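Local coordinates for RNA pseudouridylate synthase domain-containing protein 1 (Homo sapiens, PDB 5VBB) that probably acts as a pseudouridine synthase of the RluA family, binding RNA and isomerising uridines within it to pseudouridine, at residues 118-123 with 127-132; 112-117 with 177-182; 230-233 with 237-240. One frame throughout, in Å; residues are numbered along the deposited sequence.

Contact 1 (118-123 with 127-132); sequences IGRNST and AHTMCI. With SO4 (sulfate ion), chain D.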
loop_
_atom_site.group_PDB
_atom_site.type_symbol
_atom_site.label_atom_id
_atom_site.label_comp_id
_atom_site.label_asym_id
_atom_site.label_seq_id
_atom_site.Cartn_x
_atom_site.Cartn_y
_atom_site.Cartn_z
ATOM N N ILE A 118 12.357 6.797 9.791
ATOM C CA ILE A 118 11.540 5.823 10.506
ATOM C C ILE A 118 12.448 4.870 11.235
ATOM O O ILE A 118 13.337 4.303 10.635
ATOM C CB ILE A 118 10.572 5.100 9.542
ATOM C CG1 ILE A 118 9.624 6.141 8.926
ATOM C CG2 ILE A 118 9.769 3.998 10.269
ATOM C CD1 ILE A 118 8.614 5.648 7.887
ATOM N N GLY A 119 12.237 4.740 12.532
ATOM C CA GLY A 119 12.953 3.792 13.367
ATOM C C GLY A 119 11.985 2.810 13.983
ATOM O O GLY A 119 10.779 2.845 13.711
ATOM N N ARG A 120 12.503 1.935 14.833
ATOM C CA ARG A 120 11.678 0.949 15.518
ATOM C C ARG A 120 11.437 1.444 16.949
ATOM O O ARG A 120 12.281 2.097 17.576
ATOM C CB ARG A 120 12.293 -0.454 15.416
ATOM C CG ARG A 120 11.894 -1.079 14.079
ATOM C CD ARG A 120 12.756 -2.234 13.613
ATOM N NE ARG A 120 12.262 -2.788 12.346
ATOM C CZ ARG A 120 11.235 -3.630 12.211
ATOM N NH1 ARG A 120 10.556 -4.046 13.277
ATOM N NH2 ARG A 120 10.879 -4.064 11.008
ATOM N N ASN A 121 10.203 1.245 17.394
ATOM C CA ASN A 121 9.742 1.733 18.667
ATOM C C ASN A 121 10.222 0.782 19.769
ATOM O O ASN A 121 9.922 -0.413 19.726
ATOM C CB ASN A 121 8.208 1.810 18.643
ATOM C CG ASN A 121 7.627 2.855 19.536
ATOM O OD1 ASN A 121 8.259 3.319 20.487
ATOM N ND2 ASN A 121 6.391 3.235 19.249
ATOM N N SER A 122 10.992 1.316 20.711
ATOM C CA SER A 122 11.521 0.586 21.869
ATOM C C SER A 122 10.609 0.785 23.091
ATOM O O SER A 122 10.717 0.037 24.065
ATOM C CB SER A 122 12.914 1.108 22.214
ATOM O OG SER A 122 12.843 2.287 23.004
ATOM N N THR A 123 9.756 1.828 23.074
ATOM C CA THR A 123 8.874 2.094 24.211
ATOM C C THR A 123 7.715 1.107 24.188
ATOM O O THR A 123 7.594 0.305 25.110
ATOM C CB THR A 123 8.402 3.572 24.229
ATOM N N ALA A 127 2.490 -2.543 20.403
ATOM C CA ALA A 127 1.280 -1.883 19.897
ATOM C C ALA A 127 1.523 -1.086 18.633
ATOM O O ALA A 127 0.638 -1.039 17.791
ATOM C CB ALA A 127 0.704 -0.971 20.961
ATOM N N HIS A 128 2.671 -0.400 18.529
ATOM C CA HIS A 128 3.024 0.423 17.367
ATOM C C HIS A 128 4.497 0.137 17.070
ATOM O O HIS A 128 5.370 0.710 17.692
ATOM C CB HIS A 128 2.762 1.929 17.630
ATOM C CG HIS A 128 1.661 2.206 18.608
ATOM N ND1 HIS A 128 0.338 1.909 18.314
ATOM C CD2 HIS A 128 1.723 2.734 19.853
ATOM C CE1 HIS A 128 -0.357 2.243 19.390
ATOM N NE2 HIS A 128 0.433 2.762 20.336
ATOM N N THR A 129 4.747 -0.799 16.152
ATOM C CA THR A 129 6.067 -1.307 15.798
ATOM C C THR A 129 7.071 -0.207 15.446
ATOM O O THR A 129 8.168 -0.170 16.007
ATOM C CB THR A 129 5.947 -2.299 14.603
ATOM O OG1 THR A 129 4.899 -3.247 14.866
ATOM C CG2 THR A 129 7.241 -3.067 14.345
ATOM N N MET A 130 6.665 0.718 14.585
ATOM C CA MET A 130 7.535 1.737 14.029
ATOM C C MET A 130 7.238 3.140 14.553
ATOM O O MET A 130 6.142 3.411 15.039
ATOM C CB MET A 130 7.376 1.702 12.496
ATOM C CG MET A 130 7.526 0.299 11.879
ATOM S SD MET A 130 9.088 -0.573 12.148
ATOM C CE MET A 130 10.185 0.396 11.119
ATOM N N CYS A 131 8.209 4.047 14.438
ATOM C CA CYS A 131 8.068 5.433 14.889
ATOM C C CYS A 131 8.900 6.384 14.060
ATOM O O CYS A 131 9.846 5.981 13.414
ATOM C CB CYS A 131 8.471 5.547 16.356
ATOM S SG CYS A 131 10.138 4.939 16.696
ATOM N N ILE A 132 8.597 7.669 14.191
ATOM C CA ILE A 132 9.325 8.756 13.534
ATOM C C ILE A 132 10.518 9.110 14.385
ATOM O O ILE A 132 10.389 9.148 15.613
ATOM C CB ILE A 132 8.381 9.994 13.393
ATOM C CG1 ILE A 132 7.201 9.657 12.488
ATOM C CG2 ILE A 132 9.108 11.203 12.878
ATOM C CD1 ILE A 132 7.562 9.551 10.962
HETATM S S SO4 D . 12.857 -1.462 8.550
HETATM O O1 SO4 D . 13.502 -1.633 9.848
HETATM O O2 SO4 D . 13.849 -1.621 7.465
HETATM O O3 SO4 D . 12.181 -0.156 8.483
HETATM O O4 SO4 D . 11.854 -2.475 8.416
HETATM O O HOH W 1 9.187 -2.069 17.688
#
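The guanidinium of Arg-120 carries the sulphur of Met-130 over one face, with SD 3.7 Å above the plane and over its centre, while a sulfate ion takes the edge. NE donates almost straight to sulfate O1 (3.0 Å, N-H...O 169°) and NH2 reaches O4 of the same ion. O1 lies in the guanidinium plane and O4 is displaced from it toward the SD side, so two bonds hold the edge while the sulphur packs on that face. Met-130 gets there by bending at chi2 (-59°) and chi3 (-71°), which folds SD back to within 3.4 Å of Arg-120 CG and turns CE toward Ile-118 CG2, 3.7 Å away. The ion, probably from the crystallisation liquor, is also bound by Thr-173, Arg-172 and Lys-142, consistent with a site able to take an RNA phosphate.

The backbones are paired antiparallel. Gly-119 and Cys-131 exchange N-H...O bonds in both directions, and Asn-121 N donates to Thr-129 O. At the end of strand 118-121, the Asn-121 amide adds ND2 to His-128 O at 3.1 Å, in that carbonyl's plane, though the bond is bent and the oxygen lies out of the amide plane. One water donates to both Asn-121 O and Thr-129 O, joining the segments once more. On the face opposite Ile-118 and Ile-132, Cys-131 SG sits 3.7 Å from Gly-119 O and forms a disulfide with Cys-138, spanning central strand 118-121 and tying the outer strands of a small three-stranded sheet. Strands 118-121 and 130-132 thus form a beta hairpin of the pseudouridine synthase domain, near the presumed active site.

Contact 2 (112-117 with 177-182); sequences VTISHA and RVHCSA. With SO4 (sulfate ion), chain B.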
loop_
_atom_site.group_PDB
_atom_site.type_symbol
_atom_site.label_atom_id
_atom_site.label_comp_id
_atom_site.label_asym_id
_atom_site.label_seq_id
_atom_site.Cartn_x
_atom_site.Cartn_y
_atom_site.Cartn_z
ATOM N N VAL A 112 3.043 16.555 -1.074
ATOM C CA VAL A 112 3.877 16.594 0.131
ATOM C C VAL A 112 4.981 15.568 -0.002
ATOM O O VAL A 112 4.705 14.401 -0.294
ATOM C CB VAL A 112 3.033 16.309 1.404
ATOM C CG1 VAL A 112 3.890 16.285 2.664
ATOM C CG2 VAL A 112 1.896 17.306 1.547
ATOM N N THR A 113 6.211 15.981 0.287
ATOM C CA THR A 113 7.368 15.086 0.363
ATOM C C THR A 113 7.493 14.786 1.841
ATOM O O THR A 113 7.569 15.718 2.630
ATOM C CB THR A 113 8.627 15.788 -0.153
ATOM O OG1 THR A 113 8.428 16.109 -1.514
ATOM C CG2 THR A 113 9.839 14.923 -0.054
ATOM N N ILE A 114 7.462 13.523 2.238
ATOM C CA ILE A 114 7.561 13.143 3.658
ATOM C C ILE A 114 8.873 12.433 3.778
ATOM O O ILE A 114 9.047 11.339 3.222
ATOM C CB ILE A 114 6.424 12.241 4.145
ATOM C CG1 ILE A 114 5.048 12.753 3.639
ATOM C CG2 ILE A 114 6.493 12.185 5.676
ATOM C CD1 ILE A 114 3.951 11.813 3.775
ATOM N N SER A 115 9.801 13.050 4.478
ATOM C CA SER A 115 11.178 12.565 4.551
ATOM C C SER A 115 11.630 12.181 5.959
ATOM O O SER A 115 12.762 11.743 6.089
ATOM C CB SER A 115 12.095 13.655 4.006
ATOM O OG SER A 115 12.019 14.828 4.802
ATOM N N HIS A 116 10.787 12.335 7.002
ATOM C CA HIS A 116 11.189 12.002 8.378
ATOM C C HIS A 116 11.636 10.562 8.421
ATOM O O HIS A 116 10.943 9.695 7.891
ATOM C CB HIS A 116 10.036 12.132 9.380
ATOM C CG HIS A 116 9.479 13.508 9.571
ATOM N ND1 HIS A 116 10.235 14.640 9.338
ATOM C CD2 HIS A 116 8.244 13.877 9.981
ATOM C CE1 HIS A 116 9.438 15.662 9.615
ATOM N NE2 HIS A 116 8.221 15.241 9.983
ATOM N N ALA A 117 12.780 10.309 9.057
ATOM C CA ALA A 117 13.339 8.966 9.167
ATOM C C ALA A 117 12.446 8.111 10.087
ATOM O O ALA A 117 11.840 8.646 11.006
ATOM C CB ALA A 117 14.767 9.033 9.686
ATOM N N ARG A 177 1.961 4.152 6.500
ATOM C CA ARG A 177 1.091 4.370 7.641
ATOM C C ARG A 177 1.748 5.248 8.675
ATOM O O ARG A 177 1.085 6.091 9.282
ATOM C CB ARG A 177 0.713 3.037 8.274
ATOM C CG ARG A 177 -0.136 2.169 7.358
ATOM C CD ARG A 177 0.019 0.713 7.716
ATOM N NE ARG A 177 -0.717 0.435 8.952
ATOM C CZ ARG A 177 -0.852 -0.761 9.511
ATOM N NH1 ARG A 177 -0.274 -1.828 8.972
ATOM N NH2 ARG A 177 -1.555 -0.900 10.621
ATOM N N VAL A 178 3.055 5.063 8.884
ATOM C CA VAL A 178 3.764 5.876 9.875
ATOM C C VAL A 178 3.894 7.322 9.392
ATOM O O VAL A 178 3.695 8.263 10.180
ATOM C CB VAL A 178 5.125 5.245 10.199
ATOM C CG1 VAL A 178 5.998 6.186 11.054
ATOM C CG2 VAL A 178 4.926 3.905 10.880
ATOM N N HIS A 179 4.286 7.496 8.125
ATOM C CA HIS A 179 4.472 8.820 7.546
ATOM C C HIS A 179 3.166 9.639 7.527
ATOM O O HIS A 179 3.200 10.829 7.836
ATOM C CB HIS A 179 5.058 8.726 6.144
ATOM C CG HIS A 179 6.566 8.776 6.067
ATOM N ND1 HIS A 179 7.215 8.535 4.885
ATOM C CD2 HIS A 179 7.493 9.044 7.023
ATOM C CE1 HIS A 179 8.514 8.650 5.151
ATOM N NE2 HIS A 179 8.711 9.022 6.417
ATOM N N CYS A 180 2.048 9.034 7.114
ATOM C CA CYS A 180 0.762 9.767 7.044
ATOM C C CYS A 180 0.266 10.157 8.452
ATOM O O CYS A 180 -0.133 11.301 8.679
ATOM C CB CYS A 180 -0.258 8.924 6.282
ATOM S SG CYS A 180 0.142 8.769 4.520
ATOM N N SER A 181 0.430 9.244 9.419
ATOM C CA SER A 181 0.096 9.494 10.819
ATOM C C SER A 181 0.980 10.602 11.394
ATOM O O SER A 181 0.479 11.472 12.113
ATOM C CB SER A 181 0.236 8.210 11.630
ATOM O OG SER A 181 -0.002 8.450 13.005
ATOM N N ALA A 182 2.275 10.607 11.039
ATOM C CA ALA A 182 3.224 11.630 11.475
ATOM C C ALA A 182 2.856 13.033 10.942
ATOM O O ALA A 182 3.177 14.020 11.594
ATOM C CB ALA A 182 4.623 11.271 11.027
HETATM S S SO4 B . -1.291 -5.102 10.097
HETATM O O1 SO4 B . -0.602 -3.928 10.655
HETATM O O2 SO4 B . -0.492 -6.287 10.430
HETATM O O3 SO4 B . -2.634 -5.224 10.625
HETATM O O4 SO4 B . -1.425 -4.955 8.651
#
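In the pseudouridine synthase domain, helix 175-182 lies against the end of strand 111-114 and the loop that follows it, and His-179 carries the helix side of the contact, meeting Ile-114 and His-116. The methyl CG2 of Ile-114 sits over one face of the imidazole in a CH-pi contact, 3.6 Å from the ring centroid and displaced toward the rim on the CG side. CG2 is anti to the backbone N of Ile-114, which aims it at the ring, while CD1 on the other branch runs past to His-179 CB at 4.0 Å. At the ring edge, NE2 donates to the carbonyl oxygen of His-116, and ND1 is hydrogen-bonded to Thr-146 OG1. With both nitrogens engaged and a methyl on one face, the ring has little room to rotate. Replacing His-179 by a leucine would probably leave the His-116 carbonyl and the Thr-146 hydroxyl without these partners and let the loop shift against the helix. Two residues back, Arg-177 does not touch 112-117; its NH1 forms a salt bridge with Asp-67, the presumed active-site aspartate, and donates to O1 of a sulfate at 2.7 Å, while Asp-190 pairs with NH2. The NE2 to His-116 O bond itself is 2.8 Å long and nearly straight (168°), lying in both the ring plane and the carbonyl plane.

Contact 3 (230-233 with 237-240); sequences FLPS and CWSP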
loop_
_atom_site.group_PDB
_atom_site.type_symbol
_atom_site.label_atom_id
_atom_site.label_comp_id
_atom_site.label_asym_id
_atom_site.label_seq_id
_atom_site.Cartn_x
_atom_site.Cartn_y
_atom_site.Cartn_z
ATOM N N PHE A 230 -11.418 2.626 -3.780
ATOM C CA PHE A 230 -11.928 3.746 -2.986
ATOM C C PHE A 230 -12.750 4.646 -3.858
ATOM O O PHE A 230 -12.396 5.784 -4.106
ATOM C CB PHE A 230 -10.756 4.469 -2.309
ATOM C CG PHE A 230 -9.871 3.536 -1.487
ATOM C CD1 PHE A 230 -10.426 2.564 -0.654
ATOM C CD2 PHE A 230 -8.488 3.635 -1.544
ATOM C CE1 PHE A 230 -9.602 1.691 0.078
ATOM C CE2 PHE A 230 -7.673 2.787 -0.788
ATOM C CZ PHE A 230 -8.229 1.879 0.074
ATOM N N LEU A 231 -13.893 4.106 -4.304
ATOM C CA LEU A 231 -14.830 4.802 -5.170
ATOM C C LEU A 231 -16.213 4.830 -4.537
ATOM O O LEU A 231 -16.628 3.819 -3.986
ATOM C CB LEU A 231 -14.952 4.057 -6.497
ATOM C CG LEU A 231 -13.705 4.014 -7.378
ATOM C CD1 LEU A 231 -13.927 3.071 -8.556
ATOM C CD2 LEU A 231 -13.342 5.399 -7.881
ATOM N N PRO A 232 -16.993 5.901 -4.713
ATOM C CA PRO A 232 -18.386 5.880 -4.204
ATOM C C PRO A 232 -19.245 4.717 -4.740
ATOM O O PRO A 232 -20.135 4.262 -4.015
ATOM C CB PRO A 232 -18.955 7.228 -4.648
ATOM C CG PRO A 232 -18.022 7.796 -5.565
ATOM C CD PRO A 232 -16.687 7.178 -5.375
ATOM N N SER A 233 -18.969 4.192 -5.968
ATOM C CA SER A 233 -19.741 3.069 -6.531
ATOM C C SER A 233 -19.474 1.766 -5.786
ATOM O O SER A 233 -20.259 0.839 -5.902
ATOM C CB SER A 233 -19.464 2.892 -8.034
ATOM O OG SER A 233 -18.123 3.175 -8.408
ATOM N N CYS A 237 -19.951 4.906 1.894
ATOM C CA CYS A 237 -19.533 5.823 2.955
ATOM C C CYS A 237 -18.553 6.881 2.394
ATOM O O CYS A 237 -18.368 7.911 3.027
ATOM C CB CYS A 237 -18.898 5.073 4.120
ATOM S SG CYS A 237 -20.070 4.147 5.107
ATOM N N TRP A 238 -17.902 6.612 1.250
ATOM C CA TRP A 238 -16.957 7.552 0.650
ATOM C C TRP A 238 -17.735 8.494 -0.258
ATOM O O TRP A 238 -18.331 8.056 -1.247
ATOM C CB TRP A 238 -15.846 6.814 -0.131
ATOM C CG TRP A 238 -14.967 7.662 -1.011
ATOM C CD1 TRP A 238 -14.624 7.382 -2.303
ATOM C CD2 TRP A 238 -14.243 8.858 -0.658
ATOM N NE1 TRP A 238 -13.821 8.375 -2.806
ATOM C CE2 TRP A 238 -13.527 9.263 -1.809
ATOM C CE3 TRP A 238 -14.191 9.682 0.486
ATOM C CZ2 TRP A 238 -12.779 10.448 -1.852
ATOM C CZ3 TRP A 238 -13.446 10.850 0.434
ATOM C CH2 TRP A 238 -12.755 11.226 -0.726
ATOM N N SER A 239 -17.698 9.790 0.085
ATOM C CA SER A 239 -18.377 10.853 -0.634
ATOM C C SER A 239 -17.372 11.938 -1.071
ATOM O O SER A 239 -17.131 12.915 -0.345
ATOM C CB SER A 239 -19.488 11.447 0.221
ATOM O OG SER A 239 -20.324 12.245 -0.596
ATOM N N PRO A 240 -16.783 11.783 -2.264
ATOM C CA PRO A 240 -15.852 12.823 -2.753
ATOM C C PRO A 240 -16.580 14.121 -3.055
ATOM O O PRO A 240 -17.669 14.054 -3.611
ATOM C CB PRO A 240 -15.233 12.215 -4.016
ATOM C CG PRO A 240 -15.952 10.980 -4.296
ATOM C CD PRO A 240 -16.947 10.681 -3.232
#
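The five-membered edge of the Trp-238 indole packs closely against Phe-230 O, Leu-231 and Pro-232 CD, and this is the tight part of the contact. With CG anti to the backbone N (chi1 169°), Trp-238 directs that edge at the 230-232 backbone: Leu-231 CA lies at the indole edge in its plane, and Phe-230 O approaches obliquely. That oxygen is 3.2 Å from Trp-238 NE1, but the angle is too poor for a hydrogen bond, and Phe-230 O is instead bound by Lys-163 NZ. Pro-232 lies alongside, its CD 3.7 Å from Trp-238 CD1 and its CB 3.6 Å from Trp-238 O. Inward, the indole also meets Leu-102 and Val-161 of the large sheet.

The outer side is looser. There the exposed Pro-232 presents CG to Pro-240 CD at 3.9 Å, the two rings crossing at a slant, while Pro-240 CD also lies over one face of the indole, toward its rim.

The contact fastens the loop before strand 238-243 to the start of that strand. Neither proline has an N-H to donate, and the segments share no hydrogen bond; they cohere mainly by van der Waals packing of rigid rings, not by pairing with each other.

Overall arrangement
Contacts 1 and 2 form one continuous region: their centres are 13 Å apart, and helix 175-182 packs against the hairpin, with Ile-118 CD1 3.7 Å from His-179 CD2 and Ile-132 CG1 3.4 Å from Ala-182 CB. Near the presumed active site, the Met-130 side chain is about 8 Å from that of Asp-67 and the His-179 side chain about 12 Å. Arg-120 of contact 1 and Arg-177, on the contact 2 helix, bind different sulfates, probably from the crystallisation liquor. Contact 3 stands apart, its centre 32 Å from that of contact 1 and 25 Å from contact 2's. It shares the large sheet with contact 2: strands 111-114 and 238-243 both pair with strand 146-156.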